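Local structure of putative transcriptional regulator (Methanosarcina mazei, 3R0A) at residues B[99-102]-B[103-107]; B[27-30]-B[31-35]. The protein probably regulates transcription, working as a dimer that is likely to bind DNA through a winged helix-turn-helix domain. All coordinates share one frame; numbering follows the deposited sequence.

Overall arrangement
Both contacts lie within single helices: contact 2 in helix 26-37, inside the compact winged-helix part of the chain, and contact 1 in the long helix 93-119 that follows the second wing strand, 84-90. Their centres are about 20 Å apart and their nearest atoms about 5 Å, so they do not touch. Helix 14-22 joins them, since Leu22 packs against Met32 of contact 2 and against Ile100 of contact 1. Contact 1 belongs chiefly to the dimer interface, near the interchain disulfide formed by Cys9 and Cys20, whose Cys20 touches Trp107. Contact 2, whose centre is about 8 Å from the centre of the chain, belongs chiefly to the domain core.

Contact 1 of 2, residues B[99-102]-B[103-107]; sequences IIQK and IVQSW
The amide of Gln101 crosses beside the Val104 side chain, with NE2 4.0 Å from Val104 CG1; one turn on, the indole of Trp107 carries Ile103 O on one face, 3.3 Å above the plane and toward its rim, with Val104 CA beside it, and meets Phe7 of the second subunit edge-to-face. Ile103 O is gripped twice, by Trp107 N and by Ser106 OG (2.9 Å), both from the same face of the carbonyl plane. Serine suits this place because its short hydroxyl can fold back onto its own helix. Ile103 sets CG1 beside its backbone N (chi1 -65°), which brings CG1 to 3.2 Å from Ile99 O and runs CD1 alongside Ile99 CG2, 4.1 Å away. An alanine at Ile103 would remove that branch and is likely to leave Ile99 CG2 without its neighbour and open a gap beside Ala21 of helix 14-22. Beta-branched Ile100 and Val104 form a buried apolar strip against Leu115 and Ala108 of the second subunit, while Gln105 bonds Gln105 of that subunit. These pairings, their numbers rising on one chain as they fall on the other, are those of an antiparallel helix pair at a dimer interface.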
ATOM      1  N   ILE B  99      13.580  -6.170  -5.851  1.00 45.93           N
ATOM      2  CA  ILE B  99      13.155  -5.190  -6.874  1.00 44.23           C
ATOM      3  C   ILE B  99      11.732  -4.781  -6.587  1.00 42.99           C
ATOM      4  O   ILE B  99      11.398  -3.604  -6.524  1.00 42.92           O
ATOM      5  CB  ILE B  99      13.166  -5.755  -8.337  1.00 44.31           C
ATOM      6  CG1 ILE B  99      14.502  -6.426  -8.700  1.00 45.15           C
ATOM      7  CG2 ILE B  99      12.734  -4.655  -9.359  1.00 42.28           C
ATOM      8  CD1 ILE B  99      15.684  -5.480  -8.943  1.00 46.51           C
ATOM      9  N   ILE B 100      10.893  -5.787  -6.449  1.00 42.19           N
ATOM     10  CA  ILE B 100       9.485  -5.612  -6.155  1.00 42.01           C
ATOM     11  C   ILE B 100       9.240  -4.862  -4.819  1.00 42.12           C
ATOM     12  O   ILE B 100       8.402  -3.941  -4.765  1.00 41.23           O
ATOM     13  CB  ILE B 100       8.759  -6.986  -6.256  1.00 42.00           C
ATOM     14  CG1 ILE B 100       8.716  -7.425  -7.732  1.00 40.38           C
ATOM     15  CG2 ILE B 100       7.354  -6.933  -5.669  1.00 42.88           C
ATOM     16  CD1 ILE B 100       8.157  -8.786  -7.989  1.00 39.77           C
ATOM     17  N   GLN B 101       9.995  -5.210  -3.774  1.00 42.08           N
ATOM     18  CA  GLN B 101       9.790  -4.595  -2.459  1.00 42.97           C
ATOM     19  C   GLN B 101      10.243  -3.166  -2.412  1.00 43.04           C
ATOM     20  O   GLN B 101       9.614  -2.331  -1.751  1.00 42.76           O
ATOM     21  CB  GLN B 101      10.443  -5.383  -1.327  1.00 43.46           C
ATOM     22  CG  GLN B 101       9.966  -4.927   0.077  1.00 44.98           C
ATOM     23  CD  GLN B 101       8.465  -5.107   0.309  1.00 47.71           C
ATOM     24  OE1 GLN B 101       7.799  -5.956  -0.313  1.00 48.80           O
ATOM     25  NE2 GLN B 101       7.921  -4.305   1.228  1.00 50.21           N
ATOM     26  N   LYS B 102      11.320  -2.869  -3.136  1.00 43.04           N
ATOM     27  CA  LYS B 102      11.763  -1.499  -3.263  1.00 42.38           C
ATOM     28  C   LYS B 102      10.593  -0.683  -3.779  1.00 41.08           C
ATOM     29  O   LYS B 102      10.293   0.386  -3.255  1.00 41.41           O
ATOM     30  CB  LYS B 102      12.966  -1.392  -4.205  1.00 43.67           C
ATOM     31  CG  LYS B 102      14.028  -0.371  -3.745  1.00 46.83           C
ATOM     32  CD  LYS B 102      15.021  -1.037  -2.770  1.00 51.33           C
ATOM     33  CE  LYS B 102      16.362  -1.359  -3.495  1.00 53.13           C
ATOM     34  NZ  LYS B 102      17.007  -2.561  -2.820  1.00 56.51           N
ATOM     35  N   ILE B 103       9.920  -1.229  -4.783  1.00 39.37           N
ATOM     36  CA  ILE B 103       8.782  -0.588  -5.438  1.00 38.34           C
ATOM     37  C   ILE B 103       7.519  -0.460  -4.544  1.00 37.74           C
ATOM     38  O   ILE B 103       6.904   0.618  -4.479  1.00 38.30           O
ATOM     39  CB  ILE B 103       8.443  -1.323  -6.752  1.00 37.92           C
ATOM     40  CG1 ILE B 103       9.615  -1.183  -7.748  1.00 38.91           C
ATOM     41  CG2 ILE B 103       7.166  -0.780  -7.352  1.00 38.53           C
ATOM     42  CD1 ILE B 103       9.550  -2.123  -8.952  1.00 37.87           C
ATOM     43  N   VAL B 104       7.125  -1.548  -3.890  1.00 36.49           N
ATOM     44  CA  VAL B 104       6.082  -1.502  -2.856  1.00 35.66           C
ATOM     45  C   VAL B 104       6.457  -0.501  -1.757  1.00 35.52           C
ATOM     46  O   VAL B 104       5.636   0.266  -1.304  1.00 35.15           O
ATOM     47  CB  VAL B 104       5.880  -2.881  -2.172  1.00 36.19           C
ATOM     48  CG1 VAL B 104       4.958  -2.746  -0.948  1.00 35.26           C
ATOM     49  CG2 VAL B 104       5.310  -3.914  -3.164  1.00 34.02           C
ATOM     50  N   GLN B 105       7.710  -0.514  -1.329  1.00 34.84           N
ATOM     51  CA  GLN B 105       8.116   0.416  -0.300  1.00 34.55           C
ATOM     52  C   GLN B 105       7.813   1.867  -0.739  1.00 34.89           C
ATOM     53  O   GLN B 105       7.246   2.664   0.044  1.00 34.47           O
ATOM     54  CB  GLN B 105       9.609   0.215   0.048  1.00 34.00           C
ATOM     55  CG  GLN B 105      10.112   1.017   1.243  1.00 34.06           C
ATOM     56  CD  GLN B 105       9.161   0.896   2.423  1.00 33.23           C
ATOM     57  OE1 GLN B 105       8.755  -0.220   2.772  1.00 31.76           O
ATOM     58  NE2 GLN B 105       8.753   2.048   3.001  1.00 30.00           N
ATOM     59  N   SER B 106       8.192   2.205  -1.984  1.00 35.06           N
ATOM     60  CA  SER B 106       8.000   3.579  -2.497  1.00 35.19           C
ATOM     61  C   SER B 106       6.538   3.961  -2.590  1.00 34.61           C
ATOM     62  O   SER B 106       6.197   5.125  -2.407  1.00 35.62           O
ATOM     63  CB  SER B 106       8.736   3.834  -3.823  1.00 35.04           C
ATOM     64  OG  SER B 106       8.029   3.279  -4.926  1.00 36.25           O
ATOM     65  N   TRP B 107       5.670   2.983  -2.836  1.00 34.76           N
ATOM     66  CA  TRP B 107       4.214   3.220  -2.827  1.00 34.49           C
ATOM     67  C   TRP B 107       3.788   3.647  -1.432  1.00 34.42           C
ATOM     68  O   TRP B 107       3.013   4.599  -1.261  1.00 33.87           O
ATOM     69  CB  TRP B 107       3.460   1.947  -3.160  1.00 34.76           C
ATOM     70  CG  TRP B 107       3.610   1.415  -4.553  1.00 34.81           C
ATOM     71  CD1 TRP B 107       4.136   2.066  -5.646  1.00 35.09           C
ATOM     72  CD2 TRP B 107       3.174   0.136  -5.019  1.00 33.55           C
ATOM     73  NE1 TRP B 107       4.081   1.255  -6.750  1.00 36.56           N
ATOM     74  CE2 TRP B 107       3.487   0.065  -6.397  1.00 36.17           C
ATOM     75  CE3 TRP B 107       2.534  -0.952  -4.410  1.00 34.47           C
ATOM     76  CZ2 TRP B 107       3.194  -1.060  -7.174  1.00 34.46           C
ATOM     77  CZ3 TRP B 107       2.256  -2.084  -5.183  1.00 35.43           C
ATOM     78  CH2 TRP B 107       2.565  -2.113  -6.559  1.00 34.44           C
TER

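Contact 2 of 2, residues B[27-30]-B[31-35]; sequences ADLN and VMKSF
Lys33 lies against the preceding turn: its CG sits 3.0 Å from Leu29 O and 4.2 Å from Leu29 CG, the two side chains passing at an angle. The lysine's first torsion (chi1 -58°) puts CG beside its own backbone N, and that N donates to the same Leu29 O, so one carbonyl receives both the amide and the aliphatic start of the chain. Further bends carry the ammonium back over the helix toward Asn30, whose ND2 is 3.8 Å from Lys33 NZ, near but not bonded. Both residues are polar where the helix meets solvent or a neighbour; Lys33 packs on Trp118 of the second subunit, and its NZ makes a long, weak ion pair with Glu15.

On the inner side, Val31 presents CG1 to the edge of the Phe35 ring, in the ring plane, while Val31 CG2 lies 3.6 Å from Ala27 O. Beneath these side chains run regular helical bonds, among them Met32 N to Asp28 O at 2.8 Å. Met32, here selenomethionine, extends with CG opposite its backbone N (chi1 -174°), and a long unbranched chain suits the deep position it reaches among Leu22, Leu66 and Ile90.

Near the start of the helix, Asp28 OD2 accepts from Thr25 N, consistent with one half of a capping box, and also forms a salt bridge with Lys65, while OD1 bonds Ser62 OG; this buried carboxylate is therefore likely to be held charged. Those last two partners belong to helix 56-68, probably the DNA-recognition helix. Val31, Met32 and Phe35 pack on that helix too, and Met32 and Phe35 on wing strand 84-90, the core arrangement of a winged helix-turn-helix domain.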
ATOM      1  N   ALA B  27       0.959 -10.700 -21.219  1.00 44.47           N
ATOM      2  CA  ALA B  27       1.961 -11.400 -21.991  1.00 44.07           C
ATOM      3  C   ALA B  27       3.346 -11.336 -21.354  1.00 44.10           C
ATOM      4  O   ALA B  27       3.982 -12.380 -21.219  1.00 44.00           O
ATOM      5  CB  ALA B  27       1.982 -10.848 -23.415  1.00 44.15           C
ATOM      6  N   ASP B  28       3.799 -10.130 -20.943  1.00 43.41           N
ATOM      7  CA  ASP B  28       5.091  -9.959 -20.254  1.00 43.08           C
ATOM      8  C   ASP B  28       5.168 -10.848 -19.051  1.00 42.62           C
ATOM      9  O   ASP B  28       6.229 -11.379 -18.711  1.00 42.81           O
ATOM     10  CB  ASP B  28       5.294  -8.537 -19.701  1.00 43.21           C
ATOM     11  CG  ASP B  28       5.385  -7.479 -20.760  1.00 44.67           C
ATOM     12  OD1 ASP B  28       5.756  -7.788 -21.922  1.00 43.87           O
ATOM     13  OD2 ASP B  28       5.088  -6.309 -20.402  1.00 47.02           O
ATOM     14  N   LEU B  29       4.048 -10.953 -18.358  1.00 42.38           N
ATOM     15  CA  LEU B  29       4.012 -11.703 -17.127  1.00 42.82           C
ATOM     16  C   LEU B  29       4.147 -13.191 -17.445  1.00 42.78           C
ATOM     17  O   LEU B  29       4.950 -13.901 -16.826  1.00 41.63           O
ATOM     18  CB  LEU B  29       2.719 -11.402 -16.358  1.00 42.95           C
ATOM     19  CG  LEU B  29       2.469 -12.377 -15.209  1.00 42.72           C
ATOM     20  CD1 LEU B  29       3.392 -12.071 -14.012  1.00 40.90           C
ATOM     21  CD2 LEU B  29       1.000 -12.387 -14.832  1.00 41.75           C
ATOM     22  N   ASN B  30       3.351 -13.641 -18.419  1.00 43.28           N
ATOM     23  CA  ASN B  30       3.455 -15.004 -18.954  1.00 43.55           C
ATOM     24  C   ASN B  30       4.834 -15.352 -19.516  1.00 43.32           C
ATOM     25  O   ASN B  30       5.271 -16.488 -19.427  1.00 43.24           O
ATOM     26  CB  ASN B  30       2.382 -15.258 -20.002  1.00 43.87           C
ATOM     27  CG  ASN B  30       1.052 -15.664 -19.380  1.00 45.43           C
ATOM     28  OD1 ASN B  30       0.015 -15.632 -20.038  1.00 48.82           O
ATOM     29  ND2 ASN B  30       1.079 -16.053 -18.110  1.00 47.61           N
ATOM     30  N   VAL B  31       5.529 -14.366 -20.078  1.00 43.13           N
ATOM     31  CA  VAL B  31       6.933 -14.572 -20.442  1.00 41.94           C
ATOM     32  C   VAL B  31       7.787 -14.684 -19.184  1.00 42.02           C
ATOM     33  O   VAL B  31       8.593 -15.588 -19.086  1.00 41.30           O
ATOM     34  CB  VAL B  31       7.461 -13.505 -21.415  1.00 41.60           C
ATOM     35  CG1 VAL B  31       8.974 -13.423 -21.377  1.00 39.90           C
ATOM     36  CG2 VAL B  31       6.927 -13.753 -22.839  1.00 40.76           C
HETATM   37  N   MSE B  32       7.609 -13.785 -18.221  1.00 42.81           N
HETATM   38  CA  MSE B  32       8.349 -13.919 -16.969  1.00 43.75           C
HETATM   39  C   MSE B  32       8.094 -15.290 -16.326  1.00 45.15           C
HETATM   40  O   MSE B  32       9.045 -15.902 -15.820  1.00 44.91           O
HETATM   41  CB  MSE B  32       7.971 -12.829 -15.975  1.00 43.66           C
HETATM   42  CG  MSE B  32       8.804 -12.807 -14.686  1.00 41.62           C
HETATM   43 SE   MSE B  32       8.183 -11.272 -13.674  1.00 38.95          SE
HETATM   44  CE  MSE B  32       9.782 -10.745 -12.833  1.00 35.22           C
ATOM     45  N   LYS B  33       6.826 -15.744 -16.352  1.00 46.46           N
ATOM     46  CA  LYS B  33       6.410 -17.036 -15.754  1.00 48.18           C
ATOM     47  C   LYS B  33       7.156 -18.172 -16.462  1.00 49.18           C
ATOM     48  O   LYS B  33       7.656 -19.087 -15.803  1.00 49.88           O
ATOM     49  CB  LYS B  33       4.892 -17.307 -15.869  1.00 48.14           C
ATOM     50  CG  LYS B  33       3.930 -16.290 -15.254  1.00 50.30           C
ATOM     51  CD  LYS B  33       3.636 -16.486 -13.765  1.00 53.04           C
ATOM     52  CE  LYS B  33       2.316 -17.229 -13.499  1.00 53.65           C
ATOM     53  NZ  LYS B  33       1.183 -16.723 -14.330  1.00 53.57           N
ATOM     54  N   SER B  34       7.230 -18.086 -17.796  1.00 49.25           N
ATOM     55  CA  SER B  34       7.974 -19.031 -18.615  1.00 49.87           C
ATOM     56  C   SER B  34       9.433 -19.235 -18.196  1.00 49.69           C
ATOM     57  O   SER B  34       9.945 -20.360 -18.227  1.00 49.58           O
ATOM     58  CB  SER B  34       7.935 -18.595 -20.068  1.00 49.85           C
ATOM     59  OG  SER B  34       7.105 -19.467 -20.810  1.00 53.23           O
ATOM     60  N   PHE B  35      10.097 -18.137 -17.840  1.00 49.36           N
ATOM     61  CA  PHE B  35      11.469 -18.184 -17.369  1.00 48.76           C
ATOM     62  C   PHE B  35      11.481 -18.809 -15.981  1.00 48.96           C
ATOM     63  O   PHE B  35      12.310 -19.677 -15.688  1.00 47.23           O
ATOM     64  CB  PHE B  35      12.073 -16.782 -17.309  1.00 48.28           C
ATOM     65  CG  PHE B  35      12.674 -16.309 -18.600  1.00 48.55           C
ATOM     66  CD1 PHE B  35      11.989 -15.423 -19.416  1.00 48.96           C
ATOM     67  CD2 PHE B  35      13.940 -16.732 -19.001  1.00 48.02           C
ATOM     68  CE1 PHE B  35      12.571 -14.959 -20.618  1.00 49.86           C
ATOM     69  CE2 PHE B  35      14.519 -16.273 -20.190  1.00 45.82           C
ATOM     70  CZ  PHE B  35      13.833 -15.397 -21.002  1.00 45.49           C
TER